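Local coordinates for integron gene cassette protein HFX_CASS3 (Uncultured bacterium, PDB 3FYN) that is of unknown function but probably acts as a GNAT-type N-acetyltransferase that takes its acetyl group from acetyl-CoA, at residues L40-Y45 against L52-A57; R72-A77 against Q123-G128; I76-E81 against R113-G118. One frame throughout, in Å; residues are numbered along the deposited sequence.

Interaction 1: L40-Y45 against L52-A57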
loop_
_atom_site.group_PDB
_atom_site.type_symbol
_atom_site.label_atom_id
_atom_site.label_comp_id
_atom_site.label_asym_id
_atom_site.label_seq_id
_atom_site.Cartn_x
_atom_site.Cartn_y
_atom_site.Cartn_z
ATOM N N LEU A 40 -17.579 -1.143 15.756
ATOM C CA LEU A 40 -17.690 -0.145 14.702
ATOM C C LEU A 40 -17.437 -0.770 13.329
ATOM O O LEU A 40 -18.175 -0.512 12.377
ATOM C CB LEU A 40 -16.749 1.039 14.954
ATOM C CG LEU A 40 -17.168 1.949 16.113
ATOM C CD1 LEU A 40 -16.037 2.903 16.448
ATOM C CD2 LEU A 40 -18.445 2.717 15.775
HETATM N N MSE A 41 -16.399 -1.597 13.224
HETATM C CA MSE A 41 -16.120 -2.268 11.958
HETATM C C MSE A 41 -17.277 -3.193 11.579
HETATM O O MSE A 41 -17.615 -3.334 10.406
HETATM C CB MSE A 41 -14.813 -3.052 12.027
HETATM C CG MSE A 41 -14.354 -3.566 10.667
HETATM SE SE MSE A 41 -12.665 -4.498 10.790
HETATM C CE MSE A 41 -12.414 -4.993 8.921
ATOM N N SER A 42 -17.891 -3.820 12.576
ATOM C CA SER A 42 -19.032 -4.697 12.325
ATOM C C SER A 42 -20.217 -3.901 11.790
ATOM O O SER A 42 -20.940 -4.362 10.903
ATOM C CB SER A 42 -19.432 -5.452 13.593
ATOM O OG SER A 42 -18.391 -6.307 14.027
ATOM N N GLU A 43 -20.415 -2.702 12.329
ATOM C CA GLU A 43 -21.492 -1.835 11.855
ATOM C C GLU A 43 -21.220 -1.397 10.421
ATOM O O GLU A 43 -22.110 -1.411 9.569
ATOM C CB GLU A 43 -21.639 -0.615 12.763
ATOM C CG GLU A 43 -22.130 -0.955 14.159
ATOM C CD GLU A 43 -22.206 0.255 15.061
ATOM O OE1 GLU A 43 -22.081 1.387 14.551
ATOM O OE2 GLU A 43 -22.401 0.070 16.279
ATOM N N PHE A 44 -19.974 -1.003 10.174
ATOM C CA PHE A 44 -19.496 -0.590 8.861
ATOM C C PHE A 44 -19.777 -1.699 7.843
ATOM O O PHE A 44 -20.327 -1.457 6.766
ATOM C CB PHE A 44 -17.992 -0.303 8.987
ATOM C CG PHE A 44 -17.335 0.210 7.733
ATOM C CD1 PHE A 44 -18.059 0.868 6.753
ATOM C CD2 PHE A 44 -15.967 0.074 7.571
ATOM C CE1 PHE A 44 -17.432 1.349 5.612
ATOM C CE2 PHE A 44 -15.333 0.555 6.438
ATOM C CZ PHE A 44 -16.067 1.196 5.458
ATOM N N TYR A 45 -19.415 -2.924 8.202
ATOM C CA TYR A 45 -19.655 -4.068 7.333
ATOM C C TYR A 45 -21.136 -4.401 7.152
ATOM O O TYR A 45 -21.573 -4.738 6.046
ATOM C CB TYR A 45 -18.859 -5.283 7.815
ATOM C CG TYR A 45 -17.476 -5.301 7.217
ATOM C CD1 TYR A 45 -16.595 -4.248 7.433
ATOM C CD2 TYR A 45 -17.069 -6.336 6.388
ATOM C CE1 TYR A 45 -15.335 -4.244 6.868
ATOM C CE2 TYR A 45 -15.809 -6.339 5.818
ATOM C CZ TYR A 45 -14.947 -5.290 6.063
ATOM O OH TYR A 45 -13.694 -5.277 5.500
ATOM N N LEU A 52 -19.264 -9.747 9.622
ATOM C CA LEU A 52 -17.859 -9.673 9.983
ATOM C C LEU A 52 -17.563 -10.621 11.133
ATOM O O LEU A 52 -18.088 -10.449 12.230
ATOM C CB LEU A 52 -17.500 -8.242 10.390
ATOM C CG LEU A 52 -16.056 -8.001 10.840
ATOM C CD1 LEU A 52 -15.102 -8.212 9.671
ATOM C CD2 LEU A 52 -15.899 -6.599 11.425
ATOM N N PRO A 53 -16.729 -11.639 10.885
ATOM C CA PRO A 53 -16.327 -12.550 11.963
ATOM C C PRO A 53 -15.582 -11.811 13.071
ATOM O O PRO A 53 -14.623 -11.077 12.811
ATOM C CB PRO A 53 -15.392 -13.536 11.257
ATOM C CG PRO A 53 -15.809 -13.487 9.824
ATOM C CD PRO A 53 -16.212 -12.063 9.574
ATOM N N HIS A 54 -16.009 -11.992 14.314
ATOM C CA HIS A 54 -15.403 -11.234 15.403
ATOM C C HIS A 54 -13.953 -11.617 15.704
ATOM O O HIS A 54 -13.145 -10.750 16.038
ATOM C CB HIS A 54 -16.278 -11.273 16.657
ATOM C CG HIS A 54 -17.370 -10.249 16.653
ATOM N ND1 HIS A 54 -17.722 -9.526 17.772
ATOM C CD2 HIS A 54 -18.170 -9.807 15.653
ATOM C CE1 HIS A 54 -18.704 -8.697 17.468
ATOM N NE2 HIS A 54 -18.994 -8.848 16.188
ATOM N N ASP A 55 -13.616 -12.901 15.581
ATOM C CA ASP A 55 -12.225 -13.308 15.754
ATOM C C ASP A 55 -11.297 -12.621 14.752
ATOM O O ASP A 55 -10.231 -12.136 15.122
ATOM C CB ASP A 55 -12.077 -14.826 15.616
ATOM C CG ASP A 55 -12.457 -15.571 16.882
ATOM O OD1 ASP A 55 -12.882 -14.920 17.857
ATOM O OD2 ASP A 55 -12.333 -16.815 16.899
ATOM N N ALA A 56 -11.705 -12.595 13.485
ATOM C CA ALA A 56 -10.886 -12.007 12.428
ATOM C C ALA A 56 -10.689 -10.511 12.656
ATOM O O ALA A 56 -9.600 -9.976 12.440
ATOM C CB ALA A 56 -11.514 -12.261 11.055
ATOM N N ALA A 57 -11.750 -9.838 13.088
ATOM C CA ALA A 57 -11.672 -8.410 13.370
ATOM C C ALA A 57 -10.724 -8.131 14.535
ATOM O O ALA A 57 -9.881 -7.234 14.458
ATOM C CB ALA A 57 -13.054 -7.852 13.651
HETATM O O HOH W 1 -21.003 -7.104 10.138
#
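The CA atoms of Ser42 and Leu52 approach to 5.6 Å, while those of Met41 and Ala57 stay 7.7 Å apart, so the closest backbone approach is at Leu52, in the loop two residues ahead of helix 54-66. This is the helix-loop-helix unit that follows the first strand of the GNAT fold, with Pro53 at the N-cap of its second helix. Leu52 is the wedge. Its CG lies anti to the backbone N (chi1 178°), which puts the branch against helix 34-47; chi2 near 66° then sets CD1 and CD2 against different partners. CD2 presses against Met41 CG at 3.5 Å, tighter than usual for two carbons, and the extended selenomethionine chain crosses the leucine at about a right angle before bringing SE to 4.4 Å from Ala57 CB. CD1 instead lies over one face of the Tyr45 ring, 4.2 Å above its plane and displaced toward the rim. Beyond the pair, Tyr45 also packs on Phe50 and Ile173, and Met41 reaches Met94 of the second subunit. In the conformer described, Ser42 OG is hydrogen-bonded to Val38 O one helical turn back, which directs its polar end along its own helix. At the loop end a water joins the two backbones: it donates to Ser42 O at 2.8 Å and accepts a weak bond from Leu52 N at 3.2 Å.

Interaction 2: R72-A77 against Q123-G128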
loop_
_atom_site.group_PDB
_atom_site.type_symbol
_atom_site.label_atom_id
_atom_site.label_comp_id
_atom_site.label_asym_id
_atom_site.label_seq_id
_atom_site.Cartn_x
_atom_site.Cartn_y
_atom_site.Cartn_z
ATOM N N ARG A 72 -1.529 3.216 11.996
ATOM C CA ARG A 72 -2.115 3.851 13.170
ATOM C C ARG A 72 -3.627 3.832 13.067
ATOM O O ARG A 72 -4.177 3.843 11.973
ATOM C CB ARG A 72 -1.675 5.313 13.251
ATOM C CG ARG A 72 -0.182 5.538 13.357
ATOM C CD ARG A 72 0.327 5.187 14.735
ATOM N NE ARG A 72 1.614 5.814 14.993
ATOM C CZ ARG A 72 2.759 5.352 14.510
ATOM N NH1 ARG A 72 2.754 4.266 13.749
ATOM N NH2 ARG A 72 3.898 5.971 14.781
ATOM N N ILE A 73 -4.293 3.850 14.216
ATOM C CA ILE A 73 -5.746 3.916 14.259
ATOM C C ILE A 73 -6.164 5.074 15.159
ATOM O O ILE A 73 -5.570 5.291 16.215
ATOM C CB ILE A 73 -6.341 2.608 14.815
ATOM C CG1 ILE A 73 -5.803 1.401 14.035
ATOM C CG2 ILE A 73 -7.866 2.648 14.777
ATOM C CD1 ILE A 73 -6.173 0.060 14.650
ATOM N N TRP A 74 -7.173 5.824 14.724
ATOM C CA TRP A 74 -7.780 6.870 15.544
ATOM C C TRP A 74 -9.264 6.582 15.718
ATOM O O TRP A 74 -9.904 6.032 14.816
ATOM C CB TRP A 74 -7.638 8.235 14.878
ATOM C CG TRP A 74 -6.269 8.817 14.865
ATOM C CD1 TRP A 74 -5.760 9.735 15.746
ATOM C CD2 TRP A 74 -5.242 8.578 13.899
ATOM N NE1 TRP A 74 -4.477 10.070 15.393
ATOM C CE2 TRP A 74 -4.130 9.367 14.269
ATOM C CE3 TRP A 74 -5.147 7.765 12.761
ATOM C CZ2 TRP A 74 -2.944 9.374 13.539
ATOM C CZ3 TRP A 74 -3.964 7.777 12.036
ATOM C CH2 TRP A 74 -2.879 8.576 12.431
ATOM N N LEU A 75 -9.805 6.966 16.872
ATOM C CA LEU A 75 -11.234 6.891 17.123
ATOM C C LEU A 75 -11.807 8.293 17.049
ATOM O O LEU A 75 -11.122 9.272 17.356
ATOM C CB LEU A 75 -11.519 6.290 18.499
ATOM C CG LEU A 75 -11.465 4.759 18.526
ATOM C CD1 LEU A 75 -11.166 4.229 19.919
ATOM C CD2 LEU A 75 -12.761 4.173 17.993
ATOM N N ILE A 76 -13.061 8.378 16.626
ATOM C CA ILE A 76 -13.744 9.649 16.478
ATOM C C ILE A 76 -14.779 9.724 17.580
ATOM O O ILE A 76 -15.675 8.885 17.655
ATOM C CB ILE A 76 -14.406 9.748 15.096
ATOM C CG1 ILE A 76 -13.339 9.616 14.002
ATOM C CG2 ILE A 76 -15.167 11.063 14.955
ATOM C CD1 ILE A 76 -13.900 9.503 12.601
ATOM N N ALA A 77 -14.628 10.717 18.448
ATOM C CA ALA A 77 -15.428 10.806 19.663
ATOM C C ALA A 77 -16.529 11.852 19.579
ATOM O O ALA A 77 -16.362 12.906 18.974
ATOM C CB ALA A 77 -14.533 11.096 20.859
ATOM N N GLN A 123 -7.938 15.167 8.358
ATOM C CA GLN A 123 -6.901 16.142 8.672
ATOM C C GLN A 123 -5.932 15.590 9.707
ATOM O O GLN A 123 -4.725 15.814 9.628
ATOM C CB GLN A 123 -7.518 17.451 9.158
ATOM C CG GLN A 123 -8.134 18.265 8.040
ATOM C CD GLN A 123 -7.142 18.547 6.927
ATOM O OE1 GLN A 123 -6.108 19.178 7.146
ATOM N NE2 GLN A 123 -7.450 18.073 5.726
ATOM N N THR A 124 -6.466 14.852 10.672
ATOM C CA THR A 124 -5.643 14.227 11.698
ATOM C C THR A 124 -4.697 13.192 11.093
ATOM O O THR A 124 -3.515 13.149 11.428
ATOM C CB THR A 124 -6.517 13.578 12.781
ATOM O OG1 THR A 124 -7.251 14.604 13.454
ATOM C CG2 THR A 124 -5.659 12.848 13.793
ATOM N N VAL A 125 -5.213 12.362 10.196
ATOM C CA VAL A 125 -4.371 11.374 9.538
ATOM C C VAL A 125 -3.297 12.061 8.690
ATOM O O VAL A 125 -2.132 11.658 8.703
ATOM C CB VAL A 125 -5.200 10.397 8.680
ATOM C CG1 VAL A 125 -4.286 9.492 7.862
ATOM C CG2 VAL A 125 -6.116 9.560 9.575
ATOM N N LYS A 126 -3.682 13.103 7.960
ATOM C CA LYS A 126 -2.720 13.819 7.122
ATOM C C LYS A 126 -1.621 14.438 7.988
ATOM O O LYS A 126 -0.441 14.362 7.653
ATOM C CB LYS A 126 -3.417 14.874 6.258
ATOM C CG LYS A 126 -2.501 15.580 5.281
ATOM C CD LYS A 126 -3.288 16.240 4.155
ATOM C CE LYS A 126 -4.282 17.250 4.683
ATOM N NZ LYS A 126 -5.036 17.905 3.575
ATOM N N GLN A 127 -1.998 15.039 9.112
ATOM C CA GLN A 127 -0.992 15.582 10.025
ATOM C C GLN A 127 -0.083 14.477 10.556
ATOM O O GLN A 127 1.136 14.644 10.647
ATOM C CB GLN A 127 -1.641 16.332 11.193
ATOM C CG GLN A 127 -0.621 16.916 12.164
ATOM C CD GLN A 127 0.235 17.990 11.522
ATOM O OE1 GLN A 127 1.467 17.909 11.520
ATOM N NE2 GLN A 127 -0.415 18.999 10.960
ATOM N N GLY A 128 -0.678 13.341 10.902
ATOM C CA GLY A 128 0.095 12.205 11.368
ATOM C C GLY A 128 1.116 11.765 10.331
ATOM O O GLY A 128 2.270 11.482 10.655
#
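One face of the Trp74 indole carries the methyl of Thr124, whose CG2 stands 3.4 Å above the ring plane, while Val125 CG2 comes in obliquely near the six-membered ring. The contact belongs to the central alpha/beta packing of the GNAT fold, where helix 117-131 lies against the sheet strand 71-78. The evidence for a CH-pi interaction is direct: Thr124 CG2 sits 3.7 Å from the centroid of the five-membered ring and 24° off its normal. The methyl is displaced toward the rim, and its nearest ring atom is NE1. A first torsion of -65° in Thr124 sets OG1 beside the backbone N and CG2 anti to it; OG1 is hydrogen-bonded to Ala120 O in the preceding turn, which helps to fix the rotation that presents the methyl to the tryptophan. Val125 uses a single branch, CG2, lying 3.7 Å from Trp74 CZ3 and 3.8 Å from Trp74 CE3, so the two successive helix residues serve different halves of the indole. Around this pair, Trp74 also packs on Val26 and Thr28 of strand 26-28 and on Ile86 and Leu88 of strand 81-93. Ile73, whose CB points away from helix 117-131, packs on Phe61, Leu64 and Leu65 of helix 54-66, so the strand is covered by a helix on both sides. Replacing Trp74 by an alanine would probably open a gap between strand and helix and leave the Thr124 and Val125 methyls without their aromatic partner. One turn beyond Thr124, Gly128 passes the ring with its CA 4.7 Å from Trp74 CZ2.

Interaction 3: I76-E81 against R113-G118. With ACT (acetate ion), chain C.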
loop_
_atom_site.group_PDB
_atom_site.type_symbol
_atom_site.label_atom_id
_atom_site.label_comp_id
_atom_site.label_asym_id
_atom_site.label_seq_id
_atom_site.Cartn_x
_atom_site.Cartn_y
_atom_site.Cartn_z
ATOM N N ILE A 76 -13.061 8.378 16.626
ATOM C CA ILE A 76 -13.744 9.649 16.478
ATOM C C ILE A 76 -14.779 9.724 17.580
ATOM O O ILE A 76 -15.675 8.885 17.655
ATOM C CB ILE A 76 -14.406 9.748 15.096
ATOM C CG1 ILE A 76 -13.339 9.616 14.002
ATOM C CG2 ILE A 76 -15.167 11.063 14.955
ATOM C CD1 ILE A 76 -13.900 9.503 12.601
ATOM N N ALA A 77 -14.628 10.717 18.448
ATOM C CA ALA A 77 -15.428 10.806 19.663
ATOM C C ALA A 77 -16.529 11.852 19.579
ATOM O O ALA A 77 -16.362 12.906 18.974
ATOM C CB ALA A 77 -14.533 11.096 20.859
ATOM N N GLU A 78 -17.659 11.538 20.196
ATOM C CA GLU A 78 -18.743 12.491 20.363
ATOM C C GLU A 78 -19.359 12.198 21.722
ATOM O O GLU A 78 -19.874 11.107 21.944
ATOM C CB GLU A 78 -19.777 12.308 19.253
ATOM C CG GLU A 78 -20.898 13.322 19.250
ATOM C CD GLU A 78 -21.899 13.068 18.137
ATOM O OE1 GLU A 78 -22.432 11.940 18.059
ATOM O OE2 GLU A 78 -22.155 13.996 17.342
ATOM N N GLY A 79 -19.286 13.157 22.640
ATOM C CA GLY A 79 -19.761 12.933 23.995
ATOM C C GLY A 79 -19.018 11.794 24.673
ATOM O O GLY A 79 -17.789 11.801 24.747
ATOM N N THR A 80 -19.762 10.800 25.154
ATOM C CA THR A 80 -19.159 9.659 25.840
ATOM C C THR A 80 -18.976 8.445 24.930
ATOM O O THR A 80 -18.710 7.344 25.408
ATOM C CB THR A 80 -20.001 9.232 27.056
ATOM O OG1 THR A 80 -21.317 8.864 26.624
ATOM C CG2 THR A 80 -20.105 10.376 28.046
ATOM N N GLU A 81 -19.116 8.648 23.626
ATOM C CA GLU A 81 -19.079 7.544 22.678
ATOM C C GLU A 81 -18.071 7.753 21.564
ATOM O O GLU A 81 -17.851 8.871 21.104
ATOM C CB GLU A 81 -20.452 7.362 22.035
ATOM C CG GLU A 81 -21.317 6.291 22.654
ATOM C CD GLU A 81 -22.484 5.936 21.761
ATOM O OE1 GLU A 81 -23.019 6.849 21.095
ATOM O OE2 GLU A 81 -22.862 4.747 21.716
ATOM N N ARG A 113 -22.823 11.498 10.748
ATOM C CA ARG A 113 -22.361 12.047 9.472
ATOM C C ARG A 113 -22.905 13.448 9.228
ATOM O O ARG A 113 -23.922 13.839 9.800
ATOM C CB ARG A 113 -22.738 11.122 8.313
ATOM C CG ARG A 113 -21.979 9.807 8.326
ATOM C CD ARG A 113 -22.523 8.818 7.321
ATOM N NE ARG A 113 -21.981 7.497 7.598
ATOM C CZ ARG A 113 -22.461 6.359 7.105
ATOM N NH1 ARG A 113 -23.500 6.370 6.283
ATOM N NH2 ARG A 113 -21.892 5.210 7.436
ATOM N N GLY A 114 -22.218 14.198 8.375
ATOM C CA GLY A 114 -22.653 15.535 8.014
ATOM C C GLY A 114 -22.395 16.580 9.083
ATOM O O GLY A 114 -23.005 17.648 9.071
ATOM N N LYS A 115 -21.485 16.281 10.005
ATOM C CA LYS A 115 -21.166 17.193 11.098
ATOM C C LYS A 115 -19.722 17.687 11.033
ATOM O O LYS A 115 -19.282 18.435 11.901
ATOM C CB LYS A 115 -21.406 16.512 12.449
ATOM C CG LYS A 115 -22.814 15.980 12.646
ATOM C CD LYS A 115 -22.956 15.312 14.005
ATOM C CE LYS A 115 -24.369 14.809 14.233
ATOM N NZ LYS A 115 -24.488 14.070 15.521
ATOM N N GLY A 116 -18.988 17.268 10.008
ATOM C CA GLY A 116 -17.588 17.637 9.873
ATOM C C GLY A 116 -16.600 16.703 10.560
ATOM O O GLY A 116 -15.402 16.972 10.574
ATOM N N LEU A 117 -17.091 15.606 11.130
ATOM C CA LEU A 117 -16.215 14.670 11.830
ATOM C C LEU A 117 -15.264 13.956 10.871
ATOM O O LEU A 117 -14.094 13.739 11.190
ATOM C CB LEU A 117 -17.029 13.650 12.630
ATOM C CG LEU A 117 -17.733 14.208 13.868
ATOM C CD1 LEU A 117 -18.678 13.179 14.461
ATOM C CD2 LEU A 117 -16.701 14.667 14.896
ATOM N N GLY A 118 -15.774 13.599 9.695
ATOM C CA GLY A 118 -14.965 12.926 8.690
ATOM C C GLY A 118 -13.812 13.796 8.231
ATOM O O GLY A 118 -12.677 13.329 8.090
HETATM C C ACT C . -18.888 12.490 7.520
HETATM O O ACT C . -18.372 12.909 8.575
HETATM O OXT ACT C . -19.922 13.081 7.144
HETATM C CH3 ACT C . -18.302 11.343 6.754
#
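Glu78 and Lys115 meet because both side chains are stretched out: Glu78 has CG anti to the backbone N (chi1 -175°) and an extended chain beyond it, and Lys115, with CG beside its backbone N, is extended all the way to NZ. The two cross at about a right angle and form a salt bridge in which Lys115 NZ donates to the syn lone pair of Glu78 OE2 at 3.0 Å. The other oxygen, OE1, lies 3.9 Å from the same NZ, so the grip is one-sided; NZ also has a weak hydrogen bond to Asn111 O. Deeper in, Ile76 CG2 is 3.9 Å from Leu117 CD2, an apolar contact between the strand and the first turn of the helix. Glu78 itself begins the type II' turn that closes the 71-78/81-93 hairpin.

On the other side of the loop, an acetate ion, probably from the crystallisation liquor, bridges two amides. Gly114 N reaches its OXT at 2.8 Å in a nearly straight bond (176°), and Gly118 N reaches its O at 2.9 Å with a more bent one (139°). The run Arg113 to Gly118, with Gly116 at the N-cap, fits the R-x-x-G-x-G signature of GNAT enzymes, whose backbone amides bind the acetyl-CoA pyrophosphate; the acetate probably marks that anion site.

In the fold
Interactions 2 and 3 are two levels of one strand-helix pairing, 71-78 with 117-131: they share Ile76 and Ala77, and their centres lie 13 Å apart. Interaction 1 covers the other side of the sheet, its centre 20 Å from each of the others. It touches interaction 2 where Leu40 CD1 meets Leu75 CD2 at 3.8 Å, but comes no nearer than about 6 Å between closest atoms to interaction 3. A salt bridge from Arg113 to Glu47 nevertheless ties the acetate-binding loop to helix 34-47. The probable acetyl-CoA phosphate site, marked by the acetate, lies in interaction 3, whereas a magnesium ion lies about 4 Å from the Tyr45 side chain of interaction 1.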